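Local coordinates for peptide-binding protein (Photobacterium damsela subsp. piscicida, PDB 6SQX) that cleaves the peptidoglycan of potentially competing bacteria, acting as a secreted endopeptidase of the NlpC/P60 family, at residues 430-435 / 457-462; 415-420 / 442-447; 34-39 / 401-406. One frame throughout, in Å; residues are numbered along the deposited sequence.

Contact 1. Residues 430-435 / 457-462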
ATOM      1  N   GLY A 430       1.403  14.809  20.988  1.00 21.08           N
ATOM      2  CA  GLY A 430       0.136  15.118  20.354  1.00 19.39           C
ATOM      3  C   GLY A 430       0.291  14.874  18.870  1.00 18.02           C
ATOM      4  O   GLY A 430       1.355  14.477  18.383  1.00 19.38           O
ATOM      5  N   ARG A 431      -0.798  15.084  18.134  1.00 18.48           N
ATOM      6  CA  ARG A 431      -0.742  14.971  16.677  1.00 19.83           C
ATOM      7  C   ARG A 431      -1.450  16.158  16.054  1.00 19.92           C
ATOM      8  O   ARG A 431      -2.547  16.532  16.488  1.00 19.97           O
ATOM      9  CB  ARG A 431      -1.409  13.680  16.129  1.00 20.45           C
ATOM     10  CG  ARG A 431      -0.686  12.393  16.563  1.00 21.11           C
ATOM     11  CD  ARG A 431       0.672  12.235  15.840  1.00 21.99           C
ATOM     12  NE  ARG A 431       1.296  10.955  16.169  1.00 22.55           N
ATOM     13  CZ  ARG A 431       1.969  10.721  17.298  1.00 24.37           C
ATOM     14  NH1 ARG A 431       2.124  11.679  18.209  1.00 26.14           N
ATOM     15  NH2 ARG A 431       2.530   9.526  17.497  1.00 27.49           N
ATOM     16  N   ALA A 432      -0.848  16.699  15.004  1.00 18.69           N
ATOM     17  CA  ALA A 432      -1.530  17.638  14.104  1.00 19.07           C
ATOM     18  C   ALA A 432      -2.126  16.751  13.014  1.00 19.67           C
ATOM     19  O   ALA A 432      -1.413  16.265  12.135  1.00 20.39           O
ATOM     20  CB  ALA A 432      -0.551  18.657  13.525  1.00 19.44           C
ATOM     21  N   LEU A 433      -3.436  16.511  13.099  1.00 18.87           N
ATOM     22  CA  LEU A 433      -4.091  15.525  12.246  1.00 18.43           C
ATOM     23  C   LEU A 433      -4.313  16.022  10.821  1.00 18.69           C
ATOM     24  O   LEU A 433      -4.805  17.144  10.596  1.00 19.32           O
ATOM     25  CB  LEU A 433      -5.473  15.162  12.793  1.00 21.36           C
ATOM     26  CG  LEU A 433      -5.581  14.465  14.147  1.00 26.41           C
ATOM     27  CD1 LEU A 433      -7.072  14.177  14.373  1.00 30.29           C
ATOM     28  CD2 LEU A 433      -4.768  13.153  14.161  1.00 28.04           C
ATOM     29  N   VAL A 434      -4.009  15.151   9.866  1.00 17.96           N
ATOM     30  CA  VAL A 434      -4.313  15.330   8.453  1.00 16.94           C
ATOM     31  C   VAL A 434      -5.301  14.246   8.049  1.00 16.59           C
ATOM     32  O   VAL A 434      -6.492  14.510   7.857  1.00 17.76           O
ATOM     33  CB  VAL A 434      -3.023  15.315   7.609  1.00 18.17           C
ATOM     34  CG1 VAL A 434      -3.364  15.453   6.102  1.00 18.50           C
ATOM     35  CG2 VAL A 434      -2.126  16.455   8.094  1.00 19.86           C
ATOM     36  N   GLY A 435      -4.864  12.993   8.021  1.00 17.35           N
ATOM     37  CA  GLY A 435      -5.802  11.887   7.989  1.00 17.69           C
ATOM     38  C   GLY A 435      -6.413  11.583   6.639  1.00 16.52           C
ATOM     39  O   GLY A 435      -7.435  10.874   6.589  1.00 15.25           O
ATOM     40  N   TRP A 457       2.212  23.743  21.920  1.00 21.56           N
ATOM     41  CA  TRP A 457       2.504  22.551  21.136  1.00 21.29           C
ATOM     42  C   TRP A 457       3.630  22.854  20.166  1.00 22.49           C
ATOM     43  O   TRP A 457       3.507  23.763  19.349  1.00 22.06           O
ATOM     44  CB  TRP A 457       1.262  22.124  20.368  1.00 22.09           C
ATOM     45  CG  TRP A 457       0.267  21.457  21.246  1.00 22.44           C
ATOM     46  CD1 TRP A 457      -0.948  21.955  21.640  1.00 25.87           C
ATOM     47  CD2 TRP A 457       0.388  20.166  21.871  1.00 21.54           C
ATOM     48  NE1 TRP A 457      -1.583  21.056  22.474  1.00 28.25           N
ATOM     49  CE2 TRP A 457      -0.782  19.953  22.633  1.00 25.03           C
ATOM     50  CE3 TRP A 457       1.399  19.187  21.896  1.00 20.15           C
ATOM     51  CZ2 TRP A 457      -1.013  18.777  23.354  1.00 24.49           C
ATOM     52  CZ3 TRP A 457       1.185  18.027  22.633  1.00 21.13           C
ATOM     53  CH2 TRP A 457      -0.020  17.824  23.346  1.00 23.03           C
ATOM     54  N   ALA A 458       4.710  22.070  20.234  1.00 21.69           N
ATOM     55  CA  ALA A 458       5.856  22.220  19.343  1.00 21.62           C
ATOM     56  C   ALA A 458       5.725  21.189  18.230  1.00 19.77           C
ATOM     57  O   ALA A 458       5.820  19.979  18.477  1.00 20.67           O
ATOM     58  CB  ALA A 458       7.160  21.957  20.104  1.00 21.97           C
ATOM     59  N   LEU A 459       5.512  21.650  17.008  1.00 20.50           N
ATOM     60  CA  LEU A 459       5.441  20.749  15.857  1.00 20.76           C
ATOM     61  C   LEU A 459       6.831  20.238  15.493  1.00 21.21           C
ATOM     62  O   LEU A 459       7.792  21.015  15.399  1.00 24.32           O
ATOM     63  CB  LEU A 459       4.797  21.490  14.672  1.00 22.08           C
ATOM     64  CG  LEU A 459       4.557  20.624  13.416  1.00 23.84           C
ATOM     65  CD1 LEU A 459       3.143  20.853  12.827  1.00 26.48           C
ATOM     66  CD2 LEU A 459       5.566  20.935  12.362  1.00 26.20           C
ATOM     67  N   GLN A 460       6.932  18.928  15.279  1.00 21.06           N
ATOM     68  CA  GLN A 460       8.205  18.277  14.965  1.00 21.53           C
ATOM     69  C   GLN A 460       8.275  18.197  13.447  1.00 22.05           C
ATOM     70  O   GLN A 460       7.612  17.346  12.833  1.00 22.62           O
ATOM     71  CB  GLN A 460       8.227  16.898  15.617  1.00 22.88           C
ATOM     72  CG  GLN A 460       8.005  16.950  17.113  1.00 25.97           C
ATOM     73  CD  GLN A 460       9.070  17.784  17.792  1.00 27.78           C
ATOM     74  OE1 GLN A 460      10.270  17.471  17.713  1.00 31.35           O
ATOM     75  NE2 GLN A 460       8.649  18.853  18.481  1.00 28.35           N
ATOM     76  N   SER A 461       9.027  19.120  12.830  1.00 22.33           N
ATOM     77  CA  SER A 461       9.028  19.229  11.372  1.00 21.87           C
ATOM     78  C   SER A 461       9.602  17.978  10.708  1.00 19.61           C
ATOM     79  O   SER A 461      10.606  17.414  11.158  1.00 21.03           O
ATOM     80  CB  SER A 461       9.832  20.441  10.913  1.00 23.37           C
ATOM     81  OG  SER A 461       9.883  20.466   9.492  1.00 24.26           O
ATOM     82  N   LEU A 462       8.959  17.527   9.624  1.00 21.18           N
ATOM     83  CA  LEU A 462       9.516  16.396   8.883  0.52 20.68           C
ATOM     84  C   LEU A 462      10.914  16.699   8.362  1.00 21.53           C
ATOM     85  O   LEU A 462      11.713  15.772   8.162  1.00 22.63           O
ATOM     86  CB  LEU A 462       8.605  15.999   7.720  0.52 19.87           C
ATOM     87  CG  LEU A 462       7.437  15.087   8.072  0.52 20.92           C
ATOM     88  CD1 LEU A 462       6.421  15.781   8.967  0.52 20.59           C
ATOM     89  CD2 LEU A 462       6.774  14.556   6.795  0.52 20.45           C
TER
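Trp-457 opens the walk by pressing the six-membered part of its indole against the backbone of Gly-430. The tip of the ring does the touching: CZ3 lies 3.6 Å from Gly-430 N and CH2 4.0 Å from Gly-430 CA, an oblique approach. With CG anti to the carbonyl carbon (chi1 -76°), the indole is swung over toward strand 429-433. Glycine suits this place because it brings no side chain between the ring and the main chain. The residue after Gly-430, Arg-431, points away from 457-462 and bends back, NH1 giving a 2.9 Å hydrogen bond to Gly-430 O; the carbonyl oxygen is in the guanidinium plane, although the donor stands well above the carbonyl plane. The same NH1 also bonds Gln-429 OE1.

Ala-458 is turned to solvent and does not touch 430-435, while its O receives Gln-460 NE2 within the segment at 3.0 Å in a nearly straight bond (166°). Leu-459 then returns to the interior. Its CD1 reaches to 4.4 Å from Ala-432 CB, a looser contact than that of the indole and a purely apolar one, in which a long branched side chain meets a short one. Beyond it, Ser-461 OG bonds Asp-446 OD1.

No hydrogen bond joins the two segments, because they are second neighbours in a mixed sheet. They run in the same direction, Gly-430 facing Trp-457 and Ala-432 facing Leu-459 with 7.8 Å between the CA atoms of each pair, and strand 419-424 lies between them in the sheet order. Trp-457 and Leu-459 both pack on Leu-422 of that middle strand; strand 23-25 flanks 429-433 on its other edge, and helix 449-453 meets Leu-459 through Leu-452.

Contact 2. Residues 415-420 / 442-447. With EDO (1,2-ethanediol), chain J.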
ATOM      1  N   ASN A 415       1.130  12.237  -0.818  1.00 16.59           N
ATOM      2  CA  ASN A 415       1.320  11.300   0.285  1.00 16.70           C
ATOM      3  C   ASN A 415       0.030  11.104   1.069  1.00 16.33           C
ATOM      4  O   ASN A 415      -0.927  11.876   0.918  1.00 17.10           O
ATOM      5  CB  ASN A 415       2.521  11.731   1.171  1.00 17.82           C
ATOM      6  CG  ASN A 415       2.273  13.005   2.021  1.00 16.89           C
ATOM      7  OD1 ASN A 415       2.489  13.013   3.233  1.00 18.02           O
ATOM      8  ND2 ASN A 415       1.865  14.091   1.380  1.00 18.90           N
ATOM      9  N   ALA A 416       0.003  10.062   1.903  1.00 17.05           N
ATOM     10  CA  ALA A 416      -1.093   9.771   2.815  1.00 16.10           C
ATOM     11  C   ALA A 416      -0.513   9.826   4.220  1.00 15.73           C
ATOM     12  O   ALA A 416       0.067   8.842   4.693  1.00 17.74           O
ATOM     13  CB  ALA A 416      -1.714   8.389   2.550  1.00 16.55           C
ATOM     14  N   PRO A 417      -0.610  10.960   4.905  1.00 17.45           N
ATOM     15  CA  PRO A 417      -0.108  11.058   6.277  1.00 18.46           C
ATOM     16  C   PRO A 417      -1.240  10.953   7.283  1.00 18.10           C
ATOM     17  O   PRO A 417      -2.354  11.420   6.995  1.00 21.03           O
ATOM     18  CB  PRO A 417       0.473  12.467   6.314  1.00 19.23           C
ATOM     19  CG  PRO A 417      -0.462  13.280   5.410  1.00 20.23           C
ATOM     20  CD  PRO A 417      -0.944  12.273   4.322  1.00 18.86           C
ATOM     21  N   TRP A 418      -0.989  10.415   8.471  1.00 18.29           N
ATOM     22  CA  TRP A 418      -1.973  10.469   9.528  1.00 17.08           C
ATOM     23  C   TRP A 418      -1.903  11.799  10.252  1.00 18.02           C
ATOM     24  O   TRP A 418      -2.890  12.530  10.316  1.00 20.14           O
ATOM     25  CB  TRP A 418      -1.775   9.310  10.532  1.00 17.75           C
ATOM     26  CG  TRP A 418      -2.720   9.449  11.679  1.00 18.11           C
ATOM     27  CD1 TRP A 418      -2.434   9.816  12.957  1.00 19.06           C
ATOM     28  CD2 TRP A 418      -4.154   9.304  11.607  1.00 18.12           C
ATOM     29  NE1 TRP A 418      -3.600   9.859  13.722  1.00 18.76           N
ATOM     30  CE2 TRP A 418      -4.670   9.581  12.892  1.00 19.49           C
ATOM     31  CE3 TRP A 418      -5.049   8.980  10.570  1.00 18.79           C
ATOM     32  CZ2 TRP A 418      -6.026   9.494  13.185  1.00 20.03           C
ATOM     33  CZ3 TRP A 418      -6.397   8.919  10.855  1.00 20.77           C
ATOM     34  CH2 TRP A 418      -6.877   9.180  12.161  1.00 20.81           C
ATOM     35  N   GLY A 419      -0.757  12.141  10.821  1.00 19.76           N
ATOM     36  CA  GLY A 419      -0.625  13.409  11.522  1.00 20.70           C
ATOM     37  C   GLY A 419       0.819  13.666  11.874  1.00 21.18           C
ATOM     38  O   GLY A 419       1.636  12.738  11.943  1.00 23.73           O
ATOM     39  N   VAL A 420       1.132  14.905  12.076  1.00 20.05           N
ATOM     40  CA  VAL A 420       2.513  15.257  12.413  1.00 19.04           C
ATOM     41  C   VAL A 420       2.661  15.259  13.925  1.00 18.93           C
ATOM     42  O   VAL A 420       1.788  15.766  14.656  1.00 19.54           O
ATOM     43  CB  VAL A 420       2.890  16.633  11.839  1.00 21.50           C
ATOM     44  CG1 VAL A 420       4.393  16.923  12.091  1.00 23.01           C
ATOM     45  CG2 VAL A 420       2.541  16.668  10.346  1.00 23.38           C
ATOM     46  N   ILE A 442       6.659  19.212   1.807  1.00 20.04           N
ATOM     47  CA  ILE A 442       7.435  18.206   2.533  1.00 19.89           C
ATOM     48  C   ILE A 442       7.287  18.426   4.035  1.00 20.32           C
ATOM     49  O   ILE A 442       7.069  17.476   4.810  1.00 20.15           O
ATOM     50  CB  ILE A 442       8.922  18.275   2.112  1.00 21.74           C
ATOM     51  CG1 ILE A 442       9.095  17.855   0.647  1.00 22.73           C
ATOM     52  CG2 ILE A 442       9.793  17.459   3.045  1.00 22.81           C
ATOM     53  CD1 ILE A 442       8.918  16.367   0.394  1.00 24.78           C
ATOM     54  N   GLY A 443       7.445  19.690   4.470  1.00 21.10           N
ATOM     55  CA  GLY A 443       7.301  20.063   5.868  1.00 21.29           C
ATOM     56  C   GLY A 443       5.828  20.233   6.215  1.00 19.99           C
ATOM     57  O   GLY A 443       5.350  21.372   6.427  1.00 20.75           O
ATOM     58  N   ILE A 444       5.093  19.110   6.251  1.00 20.15           N
ATOM     59  CA  ILE A 444       3.650  19.181   6.512  1.00 18.94           C
ATOM     60  C   ILE A 444       3.402  19.985   7.775  1.00 18.49           C
ATOM     61  O   ILE A 444       3.919  19.658   8.847  1.00 20.08           O
ATOM     62  CB  ILE A 444       3.041  17.775   6.697  1.00 19.99           C
ATOM     63  CG1 ILE A 444       3.272  16.885   5.487  1.00 21.63           C
ATOM     64  CG2 ILE A 444       1.523  17.915   6.990  1.00 20.45           C
ATOM     65  CD1 ILE A 444       2.865  15.436   5.759  1.00 22.12           C
ATOM     66  N   GLY A 445       2.532  21.002   7.689  1.00 18.96           N
ATOM     67  CA  GLY A 445       2.165  21.766   8.857  1.00 19.86           C
ATOM     68  C   GLY A 445       3.181  22.776   9.357  1.00 20.57           C
ATOM     69  O   GLY A 445       2.885  23.485  10.331  1.00 21.35           O
ATOM     70  N   ASP A 446       4.344  22.895   8.715  1.00 21.25           N
ATOM     71  CA  ASP A 446       5.342  23.859   9.186  1.00 23.06           C
ATOM     72  C   ASP A 446       4.772  25.266   9.216  1.00 21.88           C
ATOM     73  O   ASP A 446       5.165  26.080  10.065  1.00 21.95           O
ATOM     74  CB  ASP A 446       6.588  23.858   8.290  1.00 24.46           C
ATOM     75  CG  ASP A 446       7.563  22.729   8.589  1.00 26.98           C
ATOM     76  OD1 ASP A 446       7.324  21.926   9.501  1.00 27.08           O
ATOM     77  OD2 ASP A 446       8.586  22.681   7.885  1.00 28.31           O
ATOM     78  N   ALA A 447       3.831  25.562   8.317  1.00 21.72           N
ATOM     79  CA  ALA A 447       3.221  26.879   8.277  1.00 22.53           C
ATOM     80  C   ALA A 447       2.453  27.205   9.545  1.00 20.96           C
ATOM     81  O   ALA A 447       2.247  28.393   9.830  1.00 24.00           O
ATOM     82  CB  ALA A 447       2.266  26.975   7.082  1.00 25.29           C
TER
HETATM   83  C1  EDO J 508       2.808  11.834   8.621  1.00 35.98           C
HETATM   84  O1  EDO J 508       1.971  10.958   9.393  1.00 35.09           O
HETATM   85  C2  EDO J 508       4.219  12.003   9.174  1.00 34.51           C
HETATM   86  O2  EDO J 508       4.135  12.546  10.501  1.00 39.34           O
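A buried, mainly apolar contact centred on Ile-444 joins the bend at Pro-417 and the start of strand 419-424 to the loop that leaves strand 438-441, within the NlpC/P60 peptidase fold. That loop contains a type II beta turn from Gly-443 to Asp-446, closed by Asp-446 N to Gly-443 O at 2.9 Å. Ile-444 and Gly-445 hold its central positions, and glycine suits the second of them, where phi is positive (76°). The turn thereby presents Ile-444 to 415-420.

The two branches of Ile-444 are used separately. CG1 is anti to the carbonyl carbon and the chain beyond is extended, which carries CD1 out to 3.9 Å from Pro-417 CB, while CG2 lies 3.7 Å from Val-420 CG2. Proline and valine offer compact surfaces that match the isoleucine branches. Asn-415 meets CD1 from the opposite direction with its amide oxygen, but its polar work lies with other partners: OD1 is hydrogen-bonded to His-395 NE2 and ND2 to Thr-440 OG1, which together fix the rotation of the amide. An asparagine oxygen bonded to a histidine is consistent with the third, polar residue that follows the Cys and His in NlpC/P60 peptidases and orients the histidine.

On the Pro-417 side a 1,2-ethanediol, probably from the crystallisation liquor, binds the backbone at Gly-419. Its O1 accepts from Gly-419 N at 3.3 Å, and its O2 donates to Gly-419 O at 2.9 Å.

Contact 3. Residues 34-39 / 401-406. With EDO (1,2-ethanediol), chain O; EDO (1,2-ethanediol), chain G.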
ATOM      1  N   ALA A  34      -3.070  17.948  -9.017  1.00 19.16           N
ATOM      2  CA  ALA A  34      -1.727  17.659  -9.481  1.00 19.51           C
ATOM      3  C   ALA A  34      -1.359  18.513 -10.683  1.00 20.55           C
ATOM      4  O   ALA A  34      -0.172  18.763 -10.924  1.00 21.26           O
ATOM      5  CB  ALA A  34      -1.602  16.172  -9.848  1.00 19.44           C
ATOM      6  N   PHE A  35      -2.343  18.995 -11.447  1.00 21.17           N
ATOM      7  CA  PHE A  35      -1.986  19.770 -12.627  1.00 21.04           C
ATOM      8  C   PHE A  35      -1.424  21.138 -12.270  1.00 22.19           C
ATOM      9  O   PHE A  35      -0.819  21.781 -13.136  1.00 22.85           O
ATOM     10  CB  PHE A  35      -3.208  19.955 -13.546  1.00 21.16           C
ATOM     11  CG  PHE A  35      -3.557  18.714 -14.336  1.00 22.52           C
ATOM     12  CD1 PHE A  35      -2.782  18.336 -15.410  1.00 23.20           C
ATOM     13  CD2 PHE A  35      -4.636  17.922 -13.990  1.00 21.36           C
ATOM     14  CE1 PHE A  35      -3.082  17.217 -16.148  1.00 23.25           C
ATOM     15  CE2 PHE A  35      -4.942  16.776 -14.729  1.00 21.43           C
ATOM     16  CZ  PHE A  35      -4.144  16.420 -15.804  1.00 22.24           C
ATOM     17  N   HIS A  36      -1.629  21.595 -11.024  1.00 22.02           N
ATOM     18  CA  HIS A  36      -1.049  22.863 -10.573  1.00 22.87           C
ATOM     19  C   HIS A  36       0.474  22.793 -10.513  1.00 22.43           C
ATOM     20  O   HIS A  36       1.152  23.836 -10.509  1.00 25.04           O
ATOM     21  CB  HIS A  36      -1.626  23.203  -9.194  1.00 24.33           C
ATOM     22  CG  HIS A  36      -1.326  24.584  -8.717  1.00 27.68           C
ATOM     23  ND1 HIS A  36      -1.997  25.694  -9.183  1.00 32.46           N
ATOM     24  CD2 HIS A  36      -0.462  25.032  -7.777  1.00 29.62           C
ATOM     25  CE1 HIS A  36      -1.543  26.772  -8.559  1.00 33.89           C
ATOM     26  NE2 HIS A  36      -0.610  26.398  -7.702  1.00 32.71           N
ATOM     27  N   TYR A  37       1.019  21.579 -10.504  1.00 21.96           N
ATOM     28  CA  TYR A  37       2.446  21.340 -10.344  1.00 22.98           C
ATOM     29  C   TYR A  37       3.055  20.763 -11.608  1.00 23.47           C
ATOM     30  O   TYR A  37       4.156  20.200 -11.558  1.00 25.36           O
ATOM     31  CB  TYR A  37       2.697  20.424  -9.139  1.00 23.29           C
ATOM     32  CG  TYR A  37       1.883  20.898  -7.949  1.00 21.85           C
ATOM     33  CD1 TYR A  37       2.286  22.018  -7.225  1.00 23.32           C
ATOM     34  CD2 TYR A  37       0.662  20.300  -7.613  1.00 21.08           C
ATOM     35  CE1 TYR A  37       1.526  22.514  -6.171  1.00 23.97           C
ATOM     36  CE2 TYR A  37      -0.125  20.802  -6.549  1.00 20.57           C
ATOM     37  CZ  TYR A  37       0.329  21.910  -5.837  1.00 22.02           C
ATOM     38  OH  TYR A  37      -0.392  22.420  -4.790  1.00 22.20           O
ATOM     39  N   ILE A  38       2.383  20.894 -12.748  1.00 23.88           N
ATOM     40  CA  ILE A  38       2.896  20.395 -14.024  1.00 23.71           C
ATOM     41  C   ILE A  38       2.956  21.559 -14.997  1.00 25.88           C
ATOM     42  O   ILE A  38       1.943  22.243 -15.215  1.00 27.58           O
ATOM     43  CB  ILE A  38       2.042  19.249 -14.579  1.00 23.64           C
ATOM     44  CG1 ILE A  38       2.088  18.059 -13.600  1.00 23.67           C
ATOM     45  CG2 ILE A  38       2.529  18.862 -15.988  1.00 25.02           C
ATOM     46  CD1 ILE A  38       1.080  16.988 -13.872  1.00 24.11           C
ATOM     47  N   SER A  39       4.136  21.797 -15.575  0.56 25.97           N
ATOM     48  CA  SER A  39       4.268  22.903 -16.512  0.56 28.03           C
ATOM     49  C   SER A  39       3.488  22.599 -17.782  0.56 30.55           C
ATOM     50  O   SER A  39       3.241  21.440 -18.124  0.56 30.00           O
ATOM     51  CB  SER A  39       5.737  23.141 -16.856  0.56 30.74           C
ATOM     52  OG  SER A  39       6.290  21.983 -17.431  0.56 32.43           O
ATOM     53  N   GLY A 401       8.381  17.847  -6.853  1.00 23.64           N
ATOM     54  CA  GLY A 401       9.003  19.102  -7.239  1.00 25.59           C
ATOM     55  C   GLY A 401       8.746  20.216  -6.238  1.00 25.38           C
ATOM     56  O   GLY A 401       8.785  19.980  -5.018  1.00 24.88           O
ATOM     57  N   THR A 402       8.479  21.432  -6.736  1.00 25.14           N
ATOM     58  CA  THR A 402       8.302  22.601  -5.875  1.00 25.36           C
ATOM     59  C   THR A 402       7.055  23.389  -6.274  1.00 27.12           C
ATOM     60  O   THR A 402       6.472  23.184  -7.348  1.00 29.06           O
ATOM     61  CB  THR A 402       9.535  23.532  -5.941  1.00 27.10           C
ATOM     62  OG1 THR A 402       9.724  23.997  -7.282  1.00 29.81           O
ATOM     63  CG2 THR A 402      10.801  22.808  -5.488  1.00 28.30           C
ATOM     64  N   THR A 403       6.661  24.315  -5.392  1.00 25.58           N
ATOM     65  CA  THR A 403       5.589  25.255  -5.679  1.00 26.33           C
ATOM     66  C   THR A 403       5.870  26.534  -4.900  1.00 27.68           C
ATOM     67  O   THR A 403       6.684  26.553  -3.974  1.00 28.71           O
ATOM     68  CB  THR A 403       4.218  24.646  -5.305  1.00 26.48           C
ATOM     69  OG1 THR A 403       3.161  25.378  -5.936  1.00 27.65           O
ATOM     70  CG2 THR A 403       3.988  24.638  -3.801  1.00 26.32           C
ATOM     71  N   GLU A 404       5.164  27.604  -5.260  1.00 28.20           N
ATOM     72  CA  GLU A 404       5.200  28.835  -4.483  1.00 31.01           C
ATOM     73  C   GLU A 404       4.122  28.764  -3.406  1.00 29.20           C
ATOM     74  O   GLU A 404       2.935  28.645  -3.717  1.00 29.35           O
ATOM     75  CB  GLU A 404       4.944  30.026  -5.398  1.00 36.84           C
ATOM     76  CG  GLU A 404       6.086  30.309  -6.359  1.00 44.38           C
ATOM     77  CD  GLU A 404       7.385  30.735  -5.658  1.00 50.86           C
ATOM     78  OE1 GLU A 404       7.325  31.518  -4.678  1.00 53.11           O
ATOM     79  OE2 GLU A 404       8.469  30.278  -6.096  1.00 52.77           O
ATOM     80  N   TYR A 405       4.532  28.862  -2.144  1.00 28.97           N
ATOM     81  CA  TYR A 405       3.602  28.792  -1.022  1.00 28.94           C
ATOM     82  C   TYR A 405       4.037  29.813   0.016  1.00 32.70           C
ATOM     83  O   TYR A 405       5.165  29.744   0.522  1.00 33.85           O
ATOM     84  CB  TYR A 405       3.614  27.375  -0.439  1.00 26.46           C
ATOM     85  CG  TYR A 405       2.807  27.156   0.824  1.00 24.26           C
ATOM     86  CD1 TYR A 405       1.502  27.653   0.970  1.00 24.71           C
ATOM     87  CD2 TYR A 405       3.340  26.413   1.875  1.00 24.43           C
ATOM     88  CE1 TYR A 405       0.755  27.410   2.134  1.00 23.36           C
ATOM     89  CE2 TYR A 405       2.605  26.175   3.038  1.00 24.30           C
ATOM     90  CZ  TYR A 405       1.317  26.685   3.170  1.00 23.13           C
ATOM     91  OH  TYR A 405       0.604  26.424   4.319  1.00 24.01           O
ATOM     92  N   ASN A 406       3.149  30.760   0.323  1.00 37.70           N
ATOM     93  CA  ASN A 406       3.485  31.906   1.174  1.00 44.06           C
ATOM     94  C   ASN A 406       4.701  32.673   0.641  1.00 47.34           C
ATOM     95  O   ASN A 406       5.646  32.971   1.374  1.00 47.93           O
ATOM     96  CB  ASN A 406       3.690  31.471   2.625  1.00 46.10           C
ATOM     97  CG  ASN A 406       2.434  30.894   3.244  1.00 48.35           C
ATOM     98  OD1 ASN A 406       2.497  29.956   4.043  1.00 48.72           O
ATOM     99  ND2 ASN A 406       1.280  31.449   2.874  1.00 48.35           N
TER
HETATM  100  C1  EDO O 513       0.851  26.598  -4.170  1.00 37.80           C
HETATM  101  O1  EDO O 513       1.571  26.757  -5.386  1.00 50.09           O
HETATM  102  C2  EDO O 513      -0.391  25.773  -4.418  1.00 34.31           C
HETATM  103  O2  EDO O 513      -1.355  26.258  -3.536  1.00 30.45           O
HETATM  104  C1  EDO G 505       7.586  18.117 -13.697  1.00 34.27           C
HETATM  105  O1  EDO G 505       8.121  19.095 -12.806  1.00 36.52           O
HETATM  106  C2  EDO G 505       6.248  18.585 -14.253  1.00 29.67           C
HETATM  107  O2  EDO G 505       6.387  19.790 -15.034  1.00 32.98           O
HETATM  108  O   HOH W   1       3.036  25.243  -8.586  1.00 32.19           O
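The tight part of this surface contact is the edge of the Tyr-37 ring against Thr-403: CE1 lies 3.3 Å from Thr-403 OG1 and 3.5 Å from Thr-403 CB, with CB in the ring plane. Tyrosine suits the place because its long flat ring can reach the sheet and pack on Ile-412 and Ile-439 while its hydroxyl bonds Thr-31 O. Beta-branched Thr-403 fits a strand and turns OG1, anti to its own N (chi1 -163°), to the incoming ring. His-36 CB sits over one face of the tyrosine, 3.9 Å above the plane and toward the rim.

Around the exposed His-36 the contact loosens. Its CD2 comes only to 4.1 Å from Thr-403 OG1, and a water links the segments instead, donating to His-36 O at 3.0 Å and lying 2.7 Å from Thr-403 OG1. A 1,2-ethanediol also sits beside the imidazole edge, but the position of its O1 is doubtful. Overall, Ala-34 and Phe-35 pack on helix 298-308, while His-36, at the end of the 3-10 segment, and Tyr-37 lay the N-terminal loop against strand 395-405, part of the six-stranded antiparallel sheet of the NlpC/P60 fold.

How the contacts relate
Contacts 1 and 2 are close neighbours, their centres about 7 Å apart, and their segments alternate along the chain. They share the small mixed sheet through strand 419-424, and contact 2 bridges the two sheets, since its first segment runs from the end of strand 408-415 in the six-stranded sheet to the start of 419-424. Contact 3 is further off, about 17 Å from contact 2 and 23 Å from contact 1 between centres, and closes earlier in the chain. It lies on the six-stranded sheet, and Ala-447 of contact 2 touches Tyr-405 of contact 3. The N-terminal residues thus reach both sheets, strand 23-25 adding to the small one and 34-39 packing on the larger.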